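Local coordinates for protein fusion DH (PDB 6K97) that probably dehydrates carrier-bound polyketide intermediates in cremimycin biosynthesis, here as an engineered fusion that joins the pieces of a split dehydratase domain into a double hotdog, at residues H34-T39 against H59-D64; L81-A86 against V282-S287; H100-L105 against A330-A335; V115-A120 against G124-T129; I230-E235 against L259-G264. All blocks are in the same frame, centred on the assembly; numbering follows the deposited sequence.

Contact 1 of 5, residues H34-T39 against H59-D64; sequences HPLLAT and HPWLAD
His59 reaches over to the 34-39 loop and gives the N-H of NE2 to Pro35 O at 3.2 Å. The bond is bent, 141° at the hydrogen: the oxygen lies close to the imidazole plane, but NE2 stands above the carbonyl plane of Pro35. One face of the same ring is covered by Leu36, whose CD2 sits 3.9 Å from the ring centroid as a CH-pi contact, shifted toward NE2 and CE1. Leu36 CD2 also meets the edge of the indole, 4.5 Å from Trp61 CZ2. A leucine in place of His59 would probably leave Pro35 O without this donor and Leu36 CD2 without the flat surface it rests on. Both loops belong to the N-terminal hotdog of the fusion, one leading into strand 39-42 and the other running from strand 48-55 to strand 65-67. Behind the first shell, Leu36 N donates to His34 ND1 over 3.2 Å in a nearly straight bond, which probably steadies the turn that presents Pro35 O. His34 is itself held, its NE2 hydrogen-bonded to Glu80 OE2 on helix 75-88. With CG anti to its carbonyl carbon (chi1 -54°), Leu36 swings CD2 over the imidazole, and the side chain also packs on Leu81 of that helix. Trp61 meets the ring of His251 edge-to-face.

Contact 2 of 5, residues L81-A86 against V282-S287; sequences LALHAA and VRVHHS
Leu83 straddles one methyl of Val284. Its CD1 and CD2 both lie 3.6 Å from Val284 CG2, so the valine methyl sits in the fork of the leucine, and the two side chains cross at about a right angle. The fork is aimed by the torsions of Leu83: CG lies anti to the carbonyl carbon (chi1 -69°), and chi2 of 168° puts CD1 anti to CA and leaves CD2 as the second prong; both methyls point off helix 75-88 toward strand 273-284. On the strand, Val284 has CG1 anti to its own N (chi1 177°), which leaves CG2 beside that N as the branch that meets the leucine. Val282, two residues back and on the same face of the strand, has a closely similar chi1; its CG1 comes to 4.4 Å from Leu83 CD2, a looser second touch. Arg283 between them turns the other way and forms a salt bridge with Glu93. Ile94 of strand 93-99 packs on both Leu83 and Val282, and His249 also touches Leu83. The helix comes from the N-terminal part of the fusion and the strand from the C-terminal part. With aliphatic carbons alone meeting and no hydrogen bond between the segments, the contact depends on burial and fit of shape rather than on directional bonds.

Contact 3 of 5, residues H100-L105 against A330-A335; sequences HTPLVL and AQLAAA
Pro102 and Leu332 meet at about a right angle, the pyrrolidine CG of Pro102 set against the CD2 methyl of Leu332 at 3.7 Å. Pro102 faces the C-terminal helix directly, whereas Leu332 leaves that helix at a slant and reaches the loop with its outer end; CG is anti to the carbonyl carbon (chi1 -63°) and, with CD1 anti to CA, CD2 is the branch turned to the proline. The same proline atom has a second neighbour in Ala335, whose CB is 4.1 Å from Pro102 CG. Ala335, at the end of the modelled chain, also meets Val104: its CB is 3.8 Å from Val104 CG2, and Ala335 C is 3.7 Å from Val104 CG2. Thus the alanine methyl touches both Pro102 and Val104, while Leu332, one helical turn earlier, touches only the proline. Leu103 points the opposite way and packs on Val73 and His143, the alternation expected of an extended backbone. No hydrogen bond joins the two segments, and the patch is partly open to solvent. Here the loop between strands 93-99 and 110-117, from the N-terminal part of the engineered fusion, meets the helix 329-334 that closes the C-terminal part, an apolar seam between the two halves of a double-hotdog fold.

Contact 4 of 5, residues V115-A120 against G124-T129; sequences VAVGPA and GARSLT
Arg126 lies across Val117 and Gly118 at the end of the facing strand, and most of its side chain finds something there. Arg126 CB is 3.9 Å from Val117 CG1 and near Gly118 O; its CG passes Gly118 O at 3.5 Å and then Pro119 O; its CD rests on Val117 CG1 at 3.7 Å. The chain runs extended from CG to NE, then turns the guanidinium across its own line (chi4 -90°). The flat group has Ala120 N over one face, and NH1 of Arg126 curls back to donate to Gly118 O at 3.0 Å in a bent bond (143° at the hydrogen). NH1 also bonds Gly46 O, so one nitrogen ties two loops. A leucine at Arg126 would probably leave Gly118 O and Gly46 O without their shared donor and the hairpin end freer to move. This is the antiparallel hairpin of strands 110-117 and 126-134 in the N-terminal hotdog. Ala116 and Thr129 form its hydrogen-bonded pair, N to O in both directions at 2.9 Å, and Val117 and Leu128 the next, non-hydrogen-bonded one. Those last two side chains lie on the face packed against Ala85 of helix 75-88. Beyond them, Gly118 N still bonds Ser127 O at 3.1 Å, after which a water takes over, donating to Pro119 O and accepting from Ser127 N. On the face of Ala116 and Thr129 a second water links Ser127 OG, 2.6 Å away, with Thr129 OG1, and reaches Ala116 O weakly.

Contact 5 of 5, residues I230-E235 against L259-G264; sequences IYADVE and LHAALG
Ala261 is the first residue of 259-264 to meet the strand, and its methyl serves two neighbours. Ala261 CB lies 4.1 Å from Ile230 CG2 and 4.4 Å from Ala232 CB, so it falls between alternate residues on one face of strand 229-235. Ile230 is arranged to use both of its branches: CG2 stands anti to the backbone N and meets Ala261, while CG1, anti to the carbonyl carbon (chi1 -53°), carries CD1 further along the helix. At Ala262 the helix offers its backbone, with Ala262 CA 4.3 Å from Ile230 CD1; the alanine methyl itself is no nearer. Leu263 points away from the strand, and Pro265, just past Gly264, again packs on Ile230. The segments cross at 142°, their axes coming as close as 8.8 Å, and alanine side chains on both sides at the nearest point suit such a short separation. Both belong to the C-terminal part of the fusion, where helix 252-266 is the central helix that the hotdog sheet wraps; Ile296 on the adjoining strand touches Ile230 and Ala261 too. All four touching residues are buried and apolar, with no hydrogen bond between the segments, so what joins helix and sheet at this point is mainly the hydrophobic effect and complementary shape, not directional bonds.

In the fold
Contacts 1 and 4 lie wholly in the N-terminal hotdog of the fusion, contact 5 wholly in the C-terminal one, and contacts 2 and 3 span the two. Along the chain, contact 1 closes first; contacts 2 and 3 then interleave, and contacts 4 and 5 both nest inside the long loops they close. Helix 75-88 is the common element of the N-terminal half: it carries contact 2, touches contact 1 through Leu81 and His84, and covers the strands of contact 4 through Ala82 and Ala85. Contact 3 touches contact 1 through Leu105 on Leu62. Contacts 4 and 5, with centres about 31 Å apart, mark opposite sides of the double hotdog, whose two hotdogs, joined here in one engineered chain, meet between them.

Contact 1 of 5, residues H34-T39 against H59-D64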
# COMPACT_ATOMS: atom_id res chain seq x y z
N HIS A 34 4.37 -15.06 1.24
CA HIS A 34 5.84 -15.02 1.29
C HIS A 34 6.27 -14.98 2.73
O HIS A 34 5.59 -14.40 3.52
CB HIS A 34 6.34 -13.79 0.54
CG HIS A 34 7.80 -13.79 0.29
ND1 HIS A 34 8.70 -13.17 1.13
CD2 HIS A 34 8.53 -14.38 -0.67
CE1 HIS A 34 9.92 -13.34 0.66
NE2 HIS A 34 9.85 -14.07 -0.44
N PRO A 35 7.44 -15.52 3.06
CA PRO A 35 7.87 -15.48 4.47
C PRO A 35 8.17 -14.08 5.09
O PRO A 35 8.13 -13.96 6.30
CB PRO A 35 9.13 -16.34 4.49
CG PRO A 35 8.95 -17.27 3.31
CD PRO A 35 8.27 -16.42 2.25
N LEU A 36 8.49 -13.07 4.29
CA LEU A 36 8.78 -11.70 4.77
C LEU A 36 7.76 -10.61 4.40
O LEU A 36 7.90 -9.49 4.81
CB LEU A 36 10.13 -11.24 4.23
CG LEU A 36 11.28 -12.21 4.53
CD1 LEU A 36 12.57 -11.88 3.79
CD2 LEU A 36 11.57 -12.29 6.02
N LEU A 37 6.74 -10.92 3.61
CA LEU A 37 5.74 -9.94 3.21
C LEU A 37 4.36 -10.50 3.48
O LEU A 37 4.10 -11.67 3.23
CB LEU A 37 5.89 -9.61 1.74
CG LEU A 37 7.24 -8.99 1.36
CD1 LEU A 37 7.44 -8.94 -0.13
CD2 LEU A 37 7.35 -7.61 1.95
N ALA A 38 3.48 -9.65 4.01
CA ALA A 38 2.10 -9.99 4.27
C ALA A 38 1.10 -9.56 3.14
O ALA A 38 0.13 -10.25 2.91
CB ALA A 38 1.69 -9.38 5.60
N THR A 39 1.34 -8.43 2.47
CA THR A 39 0.39 -7.84 1.50
C THR A 39 1.01 -7.53 0.12
O THR A 39 2.21 -7.36 -0.01
CB THR A 39 -0.20 -6.48 2.01
OG1 THR A 39 0.81 -5.46 1.98
CG2 THR A 39 -0.78 -6.59 3.42
N HIS A 59 11.74 -14.02 13.49
CA HIS A 59 12.64 -14.56 12.45
C HIS A 59 14.02 -14.82 13.03
O HIS A 59 15.00 -14.24 12.58
CB HIS A 59 12.76 -13.61 11.24
CG HIS A 59 11.58 -13.59 10.33
ND1 HIS A 59 10.73 -12.51 10.23
CD2 HIS A 59 11.10 -14.52 9.46
CE1 HIS A 59 9.78 -12.77 9.34
NE2 HIS A 59 9.99 -13.98 8.86
N PRO A 60 14.11 -15.74 14.00
CA PRO A 60 15.40 -15.87 14.69
C PRO A 60 16.56 -16.33 13.80
O PRO A 60 17.71 -16.06 14.12
CB PRO A 60 15.12 -16.91 15.80
CG PRO A 60 13.64 -17.12 15.81
CD PRO A 60 13.11 -16.71 14.48
N TRP A 61 16.27 -16.97 12.69
CA TRP A 61 17.34 -17.29 11.73
C TRP A 61 18.17 -16.07 11.29
O TRP A 61 19.39 -16.20 11.07
CB TRP A 61 16.81 -18.00 10.50
CG TRP A 61 15.85 -17.22 9.71
CD1 TRP A 61 14.55 -16.96 10.02
CD2 TRP A 61 16.08 -16.64 8.43
NE1 TRP A 61 13.95 -16.26 9.00
CE2 TRP A 61 14.86 -16.04 8.02
CE3 TRP A 61 17.18 -16.58 7.58
CZ2 TRP A 61 14.73 -15.35 6.84
CZ3 TRP A 61 17.04 -15.91 6.37
CH2 TRP A 61 15.83 -15.30 6.02
N LEU A 62 17.53 -14.90 11.20
CA LEU A 62 18.25 -13.71 10.80
C LEU A 62 19.33 -13.31 11.82
O LEU A 62 20.27 -12.60 11.49
CB LEU A 62 17.28 -12.54 10.50
CG LEU A 62 16.43 -12.84 9.29
CD1 LEU A 62 15.39 -11.76 9.03
CD2 LEU A 62 17.30 -13.01 8.07
N ALA A 63 19.20 -13.76 13.06
CA ALA A 63 20.24 -13.50 14.07
C ALA A 63 21.54 -14.13 13.65
O ALA A 63 22.57 -13.65 14.03
CB ALA A 63 19.83 -14.00 15.46
N ASP A 64 21.52 -15.16 12.82
CA ASP A 64 22.79 -15.79 12.39
C ASP A 64 23.55 -14.98 11.31
O ASP A 64 24.61 -15.45 10.84
CB ASP A 64 22.57 -17.23 11.92
CG ASP A 64 22.17 -18.17 13.04
OD1 ASP A 64 22.39 -17.78 14.21
OD2 ASP A 64 21.62 -19.28 12.76

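Contact 2 of 5, residues L81-A86 against V282-S287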
# COMPACT_ATOMS: atom_id res chain seq x y z
N LEU A 81 13.37 -10.05 -1.64
CA LEU A 81 12.21 -9.20 -1.63
C LEU A 81 11.92 -8.72 -3.05
O LEU A 81 10.79 -8.78 -3.48
CB LEU A 81 12.43 -8.02 -0.72
CG LEU A 81 12.42 -8.39 0.76
CD1 LEU A 81 12.92 -7.27 1.61
CD2 LEU A 81 11.07 -8.88 1.23
N ALA A 82 12.96 -8.31 -3.79
CA ALA A 82 12.80 -7.88 -5.15
C ALA A 82 12.33 -9.02 -6.09
O ALA A 82 11.52 -8.80 -6.96
CB ALA A 82 14.10 -7.30 -5.67
N LEU A 83 12.82 -10.23 -5.87
CA LEU A 83 12.35 -11.38 -6.62
C LEU A 83 10.84 -11.55 -6.42
O LEU A 83 10.13 -11.75 -7.41
CB LEU A 83 13.10 -12.66 -6.23
CG LEU A 83 14.58 -12.64 -6.71
CD1 LEU A 83 15.38 -13.77 -6.09
CD2 LEU A 83 14.68 -12.69 -8.23
N HIS A 84 10.34 -11.39 -5.19
CA HIS A 84 8.90 -11.52 -4.99
C HIS A 84 8.15 -10.42 -5.76
O HIS A 84 7.18 -10.69 -6.51
CB HIS A 84 8.52 -11.50 -3.53
CG HIS A 84 7.14 -11.98 -3.29
ND1 HIS A 84 6.77 -13.31 -3.44
CD2 HIS A 84 6.00 -11.31 -2.99
CE1 HIS A 84 5.47 -13.43 -3.21
NE2 HIS A 84 4.98 -12.24 -2.96
N ALA A 85 8.63 -9.20 -5.67
CA ALA A 85 8.00 -8.15 -6.44
C ALA A 85 8.04 -8.47 -7.94
O ALA A 85 7.07 -8.27 -8.66
CB ALA A 85 8.68 -6.84 -6.15
N ALA A 86 9.20 -8.94 -8.41
CA ALA A 86 9.36 -9.24 -9.82
C ALA A 86 8.32 -10.27 -10.28
O ALA A 86 7.64 -10.08 -11.29
CB ALA A 86 10.77 -9.74 -10.10
N VAL A 282 19.91 -10.33 -12.12
CA VAL A 282 19.52 -11.49 -11.29
C VAL A 282 18.23 -12.10 -11.88
O VAL A 282 17.25 -11.41 -12.03
CB VAL A 282 19.24 -11.08 -9.85
CG1 VAL A 282 18.99 -12.30 -9.03
CG2 VAL A 282 20.42 -10.34 -9.27
N ARG A 283 18.31 -13.36 -12.31
CA ARG A 283 17.25 -14.05 -13.02
C ARG A 283 17.11 -15.41 -12.37
O ARG A 283 18.07 -16.14 -12.29
CB ARG A 283 17.62 -14.23 -14.48
CG ARG A 283 16.48 -14.82 -15.32
CD ARG A 283 16.80 -15.03 -16.81
NE ARG A 283 16.24 -13.94 -17.63
CZ ARG A 283 16.86 -12.79 -17.89
NH1 ARG A 283 18.08 -12.55 -17.40
NH2 ARG A 283 16.25 -11.87 -18.62
N VAL A 284 15.95 -15.68 -11.76
CA VAL A 284 15.66 -16.96 -11.16
C VAL A 284 14.82 -17.74 -12.14
O VAL A 284 13.82 -17.21 -12.57
CB VAL A 284 14.83 -16.81 -9.92
CG1 VAL A 284 14.48 -18.16 -9.35
CG2 VAL A 284 15.63 -16.05 -8.90
N HIS A 285 15.21 -18.98 -12.48
CA HIS A 285 14.43 -19.79 -13.44
C HIS A 285 13.44 -20.73 -12.71
O HIS A 285 12.44 -21.12 -13.27
CB HIS A 285 15.34 -20.60 -14.38
CG HIS A 285 16.45 -19.80 -14.98
ND1 HIS A 285 16.32 -19.12 -16.17
CD2 HIS A 285 17.70 -19.53 -14.53
CE1 HIS A 285 17.45 -18.49 -16.45
NE2 HIS A 285 18.29 -18.70 -15.46
N HIS A 286 13.75 -21.13 -11.48
CA HIS A 286 12.82 -21.95 -10.66
C HIS A 286 12.99 -21.59 -9.17
O HIS A 286 14.05 -21.48 -8.69
CB HIS A 286 13.11 -23.44 -10.84
CG HIS A 286 12.88 -23.93 -12.23
ND1 HIS A 286 13.92 -24.18 -13.11
CD2 HIS A 286 11.75 -24.16 -12.91
CE1 HIS A 286 13.44 -24.61 -14.25
NE2 HIS A 286 12.13 -24.62 -14.16
N SER A 287 11.89 -21.41 -8.50
CA SER A 287 11.81 -20.96 -7.15
C SER A 287 11.94 -22.14 -6.26
O SER A 287 11.76 -23.23 -6.71
CB SER A 287 10.41 -20.36 -6.88
OG SER A 287 10.29 -19.04 -7.46

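Contact 3 of 5, residues H100-L105 against A330-A335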
# COMPACT_ATOMS: atom_id res chain seq x y z
N HIS A 100 22.00 0.51 0.19
CA HIS A 100 22.41 1.76 0.79
C HIS A 100 22.51 1.53 2.31
O HIS A 100 23.21 0.65 2.74
CB HIS A 100 21.35 2.84 0.49
CG HIS A 100 21.07 3.03 -0.97
ND1 HIS A 100 21.99 3.57 -1.84
CD2 HIS A 100 19.99 2.72 -1.71
CE1 HIS A 100 21.49 3.58 -3.06
NE2 HIS A 100 20.28 3.06 -3.01
N THR A 101 21.70 2.24 3.12
CA THR A 101 21.76 2.07 4.56
C THR A 101 21.29 0.68 5.02
O THR A 101 20.30 0.15 4.54
CB THR A 101 20.90 3.18 5.22
OG1 THR A 101 21.32 4.46 4.70
CG2 THR A 101 21.07 3.23 6.77
N PRO A 102 22.01 0.06 5.94
CA PRO A 102 21.53 -1.24 6.35
C PRO A 102 20.30 -1.15 7.21
O PRO A 102 19.95 -0.07 7.67
CB PRO A 102 22.72 -1.84 7.15
CG PRO A 102 23.70 -0.75 7.34
CD PRO A 102 23.42 0.28 6.31
N LEU A 103 19.68 -2.31 7.39
CA LEU A 103 18.53 -2.47 8.23
C LEU A 103 18.99 -3.30 9.39
O LEU A 103 19.32 -4.46 9.23
CB LEU A 103 17.44 -3.19 7.47
CG LEU A 103 16.06 -2.99 8.07
CD1 LEU A 103 14.99 -3.56 7.12
CD2 LEU A 103 15.99 -3.66 9.38
N VAL A 104 19.05 -2.71 10.58
CA VAL A 104 19.62 -3.34 11.73
C VAL A 104 18.49 -4.01 12.45
O VAL A 104 17.44 -3.41 12.61
CB VAL A 104 20.33 -2.31 12.61
CG1 VAL A 104 20.86 -2.94 13.90
CG2 VAL A 104 21.48 -1.68 11.83
N LEU A 105 18.68 -5.25 12.87
CA LEU A 105 17.66 -5.96 13.65
C LEU A 105 18.19 -6.16 15.06
O LEU A 105 19.41 -6.36 15.27
CB LEU A 105 17.36 -7.31 13.04
CG LEU A 105 16.74 -7.30 11.64
CD1 LEU A 105 16.81 -8.66 10.98
CD2 LEU A 105 15.33 -6.81 11.64
N ALA A 330 32.46 0.52 12.35
CA ALA A 330 31.92 1.63 13.11
C ALA A 330 30.67 2.25 12.46
O ALA A 330 29.74 2.61 13.17
CB ALA A 330 33.01 2.69 13.34
N GLN A 331 30.62 2.37 11.13
CA GLN A 331 29.36 2.78 10.46
C GLN A 331 28.23 1.81 10.86
O GLN A 331 27.16 2.24 11.26
CB GLN A 331 29.49 2.82 8.93
CG GLN A 331 29.90 4.13 8.24
CD GLN A 331 30.70 5.11 9.07
OE1 GLN A 331 30.24 5.56 10.11
NE2 GLN A 331 31.90 5.49 8.59
N LEU A 332 28.47 0.50 10.78
CA LEU A 332 27.44 -0.47 11.15
C LEU A 332 26.96 -0.38 12.59
O LEU A 332 25.74 -0.44 12.87
CB LEU A 332 27.92 -1.89 10.89
CG LEU A 332 28.20 -2.16 9.41
CD1 LEU A 332 28.73 -3.56 9.22
CD2 LEU A 332 26.94 -1.95 8.59
N ALA A 333 27.89 -0.25 13.51
CA ALA A 333 27.49 -0.06 14.89
C ALA A 333 26.59 1.21 15.03
O ALA A 333 25.71 1.27 15.87
CB ALA A 333 28.73 0.05 15.77
N ALA A 334 26.82 2.22 14.20
CA ALA A 334 26.06 3.46 14.26
C ALA A 334 24.62 3.28 13.79
O ALA A 334 23.69 3.77 14.42
CB ALA A 334 26.76 4.56 13.44
N ALA A 335 24.45 2.59 12.68
CA ALA A 335 23.13 2.37 12.06
C ALA A 335 22.01 1.78 12.98
O ALA A 335 22.19 1.54 14.20
CB ALA A 335 23.31 1.53 10.77

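Contact 4 of 5, residues V115-A120 against G124-T129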
# COMPACT_ATOMS: atom_id res chain seq x y z
N VAL A 115 8.15 -2.65 -0.02
CA VAL A 115 8.71 -2.64 -1.33
C VAL A 115 7.75 -1.89 -2.22
O VAL A 115 6.59 -2.25 -2.29
CB VAL A 115 8.85 -4.06 -1.87
CG1 VAL A 115 9.48 -4.03 -3.25
CG2 VAL A 115 9.68 -4.94 -0.91
N ALA A 116 8.23 -0.86 -2.92
CA ALA A 116 7.41 -0.13 -3.89
C ALA A 116 7.92 -0.35 -5.30
O ALA A 116 9.13 -0.19 -5.57
CB ALA A 116 7.42 1.33 -3.59
N VAL A 117 6.99 -0.66 -6.22
CA VAL A 117 7.29 -0.76 -7.62
C VAL A 117 6.51 0.26 -8.48
O VAL A 117 5.28 0.38 -8.41
CB VAL A 117 6.93 -2.15 -8.07
CG1 VAL A 117 7.19 -2.32 -9.56
CG2 VAL A 117 7.74 -3.14 -7.27
N GLY A 118 7.23 0.98 -9.32
CA GLY A 118 6.63 1.92 -10.24
C GLY A 118 5.91 1.23 -11.38
O GLY A 118 5.98 -0.01 -11.53
N PRO A 119 5.21 2.03 -12.20
CA PRO A 119 4.59 1.56 -13.45
C PRO A 119 5.61 1.21 -14.49
O PRO A 119 6.74 1.66 -14.40
CB PRO A 119 3.79 2.78 -13.95
CG PRO A 119 4.03 3.89 -12.96
CD PRO A 119 5.14 3.50 -12.05
N ALA A 120 5.21 0.43 -15.49
CA ALA A 120 6.08 0.02 -16.57
C ALA A 120 6.33 1.13 -17.58
O ALA A 120 5.41 1.80 -17.95
CB ALA A 120 5.50 -1.19 -17.29
N GLY A 124 8.91 -1.91 -20.61
CA GLY A 124 8.52 -2.87 -19.53
C GLY A 124 9.32 -2.80 -18.22
O GLY A 124 9.05 -3.55 -17.30
N ALA A 125 10.30 -1.91 -18.15
CA ALA A 125 11.10 -1.73 -16.95
C ALA A 125 10.35 -0.87 -15.94
O ALA A 125 9.62 0.05 -16.30
CB ALA A 125 12.43 -1.07 -17.29
N ARG A 126 10.58 -1.18 -14.66
CA ARG A 126 9.95 -0.52 -13.53
C ARG A 126 10.98 -0.14 -12.48
O ARG A 126 11.85 -0.90 -12.20
CB ARG A 126 8.96 -1.47 -12.89
CG ARG A 126 7.81 -1.92 -13.80
CD ARG A 126 7.10 -3.10 -13.15
NE ARG A 126 5.93 -3.59 -13.87
CZ ARG A 126 4.70 -3.15 -13.68
NH1 ARG A 126 4.43 -2.22 -12.78
NH2 ARG A 126 3.74 -3.67 -14.34
N SER A 127 10.84 1.02 -11.86
CA SER A 127 11.68 1.33 -10.73
C SER A 127 11.25 0.44 -9.53
O SER A 127 10.11 -0.02 -9.43
CB SER A 127 11.50 2.77 -10.35
OG SER A 127 10.24 2.86 -9.70
N LEU A 128 12.15 0.23 -8.62
CA LEU A 128 11.89 -0.57 -7.43
C LEU A 128 12.64 0.09 -6.25
O LEU A 128 13.77 0.49 -6.42
CB LEU A 128 12.38 -2.01 -7.61
CG LEU A 128 12.20 -2.92 -6.41
CD1 LEU A 128 11.78 -4.32 -6.81
CD2 LEU A 128 13.44 -2.99 -5.54
N THR A 129 12.01 0.16 -5.09
CA THR A 129 12.64 0.64 -3.85
C THR A 129 12.24 -0.18 -2.63
O THR A 129 11.11 -0.62 -2.55
CB THR A 129 12.20 2.08 -3.55
OG1 THR A 129 12.27 2.81 -4.77
CG2 THR A 129 13.07 2.73 -2.55
O HOH W 1 10.04 2.61 -7.07
O HOH W 2 8.78 2.88 -12.96

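Contact 5 of 5, residues I230-E235 against L259-G264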
# COMPACT_ATOMS: atom_id res chain seq x y z
N ILE A 230 35.49 -20.69 -9.23
CA ILE A 230 35.17 -21.46 -8.05
C ILE A 230 33.87 -22.22 -8.23
O ILE A 230 32.95 -21.73 -8.83
CB ILE A 230 35.03 -20.53 -6.86
CG1 ILE A 230 36.30 -19.67 -6.75
CG2 ILE A 230 34.77 -21.33 -5.60
CD1 ILE A 230 36.10 -18.38 -5.99
N TYR A 231 33.81 -23.43 -7.68
CA TYR A 231 32.61 -24.26 -7.68
C TYR A 231 32.21 -24.58 -6.26
O TYR A 231 33.05 -24.99 -5.46
CB TYR A 231 32.88 -25.57 -8.41
CG TYR A 231 33.17 -25.38 -9.87
CD1 TYR A 231 34.47 -25.17 -10.32
CD2 TYR A 231 32.14 -25.38 -10.80
CE1 TYR A 231 34.75 -24.98 -11.66
CE2 TYR A 231 32.41 -25.18 -12.15
CZ TYR A 231 33.72 -25.00 -12.57
OH TYR A 231 33.99 -24.81 -13.91
N ALA A 232 30.94 -24.40 -5.92
CA ALA A 232 30.50 -24.54 -4.54
C ALA A 232 29.22 -25.36 -4.40
O ALA A 232 28.28 -25.15 -5.16
CB ALA A 232 30.26 -23.15 -3.98
N ASP A 233 29.18 -26.27 -3.43
CA ASP A 233 27.93 -26.88 -3.02
C ASP A 233 27.45 -26.10 -1.79
O ASP A 233 28.17 -25.98 -0.81
CB ASP A 233 28.10 -28.35 -2.67
CG ASP A 233 28.28 -29.22 -3.90
OD1 ASP A 233 28.43 -28.69 -5.02
OD2 ASP A 233 28.22 -30.45 -3.75
N VAL A 234 26.24 -25.55 -1.89
CA VAL A 234 25.62 -24.84 -0.79
C VAL A 234 24.27 -25.48 -0.46
O VAL A 234 23.63 -26.08 -1.31
CB VAL A 234 25.47 -23.32 -1.07
CG1 VAL A 234 26.80 -22.74 -1.45
CG2 VAL A 234 24.50 -23.04 -2.20
N GLU A 235 23.89 -25.34 0.79
CA GLU A 235 22.65 -25.88 1.32
C GLU A 235 22.21 -24.91 2.43
O GLU A 235 22.96 -24.04 2.79
CB GLU A 235 22.83 -27.29 1.83
CG GLU A 235 21.58 -28.13 1.56
CD GLU A 235 21.78 -29.63 1.80
OE1 GLU A 235 22.85 -30.00 2.36
OE2 GLU A 235 20.85 -30.39 1.43
N LEU A 259 27.99 -16.80 -1.95
CA LEU A 259 29.00 -15.74 -1.96
C LEU A 259 30.13 -15.99 -0.98
O LEU A 259 31.17 -15.32 -1.08
CB LEU A 259 28.39 -14.36 -1.62
CG LEU A 259 27.20 -13.92 -2.45
CD1 LEU A 259 26.76 -12.51 -2.03
CD2 LEU A 259 27.54 -14.00 -3.93
N HIS A 260 29.92 -16.83 0.03
CA HIS A 260 30.95 -16.98 1.04
C HIS A 260 32.24 -17.49 0.38
O HIS A 260 33.34 -17.00 0.64
CB HIS A 260 30.48 -17.87 2.18
CG HIS A 260 29.30 -17.31 2.92
ND1 HIS A 260 28.47 -18.09 3.70
CD2 HIS A 260 28.82 -16.05 3.02
CE1 HIS A 260 27.54 -17.32 4.24
NE2 HIS A 260 27.73 -16.08 3.84
N ALA A 261 32.08 -18.40 -0.56
CA ALA A 261 33.22 -18.87 -1.32
C ALA A 261 33.96 -17.74 -2.00
O ALA A 261 35.18 -17.69 -1.99
CB ALA A 261 32.80 -19.91 -2.34
N ALA A 262 33.23 -16.83 -2.59
CA ALA A 262 33.89 -15.75 -3.34
C ALA A 262 34.71 -14.86 -2.40
O ALA A 262 35.70 -14.30 -2.82
CB ALA A 262 32.90 -14.93 -4.13
N LEU A 263 34.29 -14.77 -1.15
CA LEU A 263 35.00 -13.96 -0.16
C LEU A 263 36.41 -14.46 0.09
O LEU A 263 37.21 -13.69 0.53
CB LEU A 263 34.28 -13.92 1.19
CG LEU A 263 32.92 -13.25 1.21
CD1 LEU A 263 32.30 -13.48 2.58
CD2 LEU A 263 33.04 -11.76 0.89
N GLY A 264 36.72 -15.71 -0.22
CA GLY A 264 38.08 -16.23 0.01
C GLY A 264 39.09 -15.40 -0.77
O GLY A 264 39.89 -14.68 -0.18